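BfpC (Escherichia coli, PDB 3VHJ) is an essential membrane protein of type IV pilus biogenesis, represented here by its N-terminal cytoplasmic domain. Local coordinates at residues A[30-33]-A[34-38]. The protein carries 1 engineered substitution. Sequence-based numbering, arbitrary orientation.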
loop_
_atom_site.group_PDB
_atom_site.type_symbol
_atom_site.label_atom_id
_atom_site.label_comp_id
_atom_site.label_asym_id
_atom_site.label_seq_id
_atom_site.Cartn_x
_atom_site.Cartn_y
_atom_site.Cartn_z
ATOM N N THR A 30 2.580 21.862 -1.338
ATOM C CA THR A 30 1.670 21.292 -2.316
ATOM C C THR A 30 2.045 19.823 -2.491
ATOM O O THR A 30 3.138 19.397 -2.104
ATOM C CB THR A 30 1.796 21.978 -3.688
ATOM O OG1 THR A 30 3.109 21.753 -4.212
ATOM C CG2 THR A 30 1.541 23.473 -3.565
ATOM N N THR A 31 1.133 19.054 -3.069
ATOM C CA THR A 31 1.367 17.641 -3.316
ATOM C C THR A 31 2.548 17.502 -4.266
ATOM O O THR A 31 3.410 16.636 -4.082
ATOM C CB THR A 31 0.115 16.995 -3.940
ATOM O OG1 THR A 31 -0.928 16.979 -2.964
ATOM C CG2 THR A 31 0.396 15.574 -4.406
ATOM N N ASN A 32 2.599 18.373 -5.273
ATOM C CA ASN A 32 3.678 18.327 -6.247
ATOM C C ASN A 32 5.041 18.532 -5.590
ATOM O O ASN A 32 6.005 17.860 -5.935
ATOM C CB ASN A 32 3.462 19.382 -7.338
ATOM C CG ASN A 32 4.439 19.229 -8.492
ATOM O OD1 ASN A 32 4.449 18.207 -9.179
ATOM N ND2 ASN A 32 5.271 20.243 -8.706
ATOM N N GLN A 33 5.122 19.458 -4.644
ATOM C CA GLN A 33 6.387 19.714 -3.961
ATOM C C GLN A 33 6.780 18.546 -3.075
ATOM O O GLN A 33 7.934 18.115 -3.070
ATOM C CB GLN A 33 6.287 20.968 -3.104
ATOM C CG GLN A 33 6.229 22.245 -3.897
ATOM C CD GLN A 33 6.081 23.444 -2.999
ATOM O OE1 GLN A 33 5.092 23.574 -2.277
ATOM N NE2 GLN A 33 7.070 24.326 -3.025
ATOM N N ALA A 34 5.815 18.042 -2.319
ATOM C CA ALA A 34 6.061 16.922 -1.426
ATOM C C ALA A 34 6.554 15.718 -2.218
ATOM O O ALA A 34 7.520 15.068 -1.829
ATOM C CB ALA A 34 4.788 16.573 -0.662
ATOM N N LEU A 35 5.893 15.423 -3.335
ATOM C CA LEU A 35 6.285 14.290 -4.162
ATOM C C LEU A 35 7.705 14.430 -4.684
ATOM O O LEU A 35 8.512 13.510 -4.571
ATOM C CB LEU A 35 5.330 14.129 -5.347
ATOM C CG LEU A 35 5.755 13.105 -6.403
ATOM C CD1 LEU A 35 5.935 11.738 -5.761
ATOM C CD2 LEU A 35 4.704 13.045 -7.506
ATOM N N ASN A 36 8.007 15.584 -5.264
ATOM C CA ASN A 36 9.335 15.804 -5.805
ATOM C C ASN A 36 10.423 15.747 -4.751
ATOM O O ASN A 36 11.545 15.331 -5.041
ATOM C CB ASN A 36 9.372 17.131 -6.558
ATOM C CG ASN A 36 8.867 16.992 -7.972
ATOM O OD1 ASN A 36 9.524 16.379 -8.817
ATOM N ND2 ASN A 36 7.694 17.543 -8.241
ATOM N N LYS A 37 10.093 16.158 -3.530
ATOM C CA LYS A 37 11.057 16.122 -2.437
ATOM C C LYS A 37 11.301 14.667 -2.063
ATOM O O LYS A 37 12.420 14.278 -1.729
ATOM C CB LYS A 37 10.530 16.895 -1.223
ATOM C CG LYS A 37 10.584 18.411 -1.396
ATOM C CD LYS A 37 9.846 19.155 -0.285
ATOM C CE LYS A 37 10.442 18.886 1.089
ATOM N NZ LYS A 37 9.742 19.664 2.149
ATOM N N SER A 38 10.247 13.864 -2.133
ATOM C CA SER A 38 10.353 12.449 -1.809
ATOM C C SER A 38 11.159 11.723 -2.885
ATOM O O SER A 38 12.019 10.895 -2.578
ATOM C CB SER A 38 8.956 11.833 -1.688
ATOM O OG SER A 38 9.034 10.465 -1.333
#
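Asn36 grips the carbonyl oxygen of Asn32, one turn earlier in helix 31-42, with two donors. Asn36 N lies 3.1 Å from Asn32 O and Asn36 ND2 lies 2.9 Å from Asn32 O, the two arriving from opposite faces of the carbonyl plane. The ND2 bond is the more bent (146° at the hydrogen), and its donor stands above the plane, off the lone pairs. The two asparagine amide planes are turned 78° apart. The neighbouring main-chain bonds follow the same helical pattern, Ala34, Leu35 and Lys37 donating their N-H groups to the carbonyls of Thr30, Thr31 and Gln33.

At the start of the helix, Thr30 and Gln33 close a reciprocal capping box. Gln33 N donates to Thr30 OG1 over 3.1 Å, which gives an amide of the first turn an acceptor that no preceding helical carbonyl supplies. In return, Thr30 N reaches Gln33 OE1 in an almost straight bond of 3.2 Å, lying in the carbonyl plane on a lone pair; a weak bond from Thr30 OG1 also ends on OE1. CG of Gln33 lies beside its own backbone N and anti to the carbonyl carbon (chi1 -71°), which directs the side chain back over the N-terminus and brings OE1 to Thr30.

The Lys37 chain runs alongside the Gln33 carbonyl, its CG 3.1 Å from Gln33 O, before NZ forms a long, weak ion pair with Glu29. The polar face bearing Asn32, Gln33, Asn36 and Lys37 is exposed, whereas Ala34 and Leu35 are buried against Phe58 of strand 55-60. Thr31 meets Glu56 of that strand and Val49 of strand 46-52, and Leu35 also touches Tyr47 and Val49, so the helix lies against the antiparallel sheet that contains both strands.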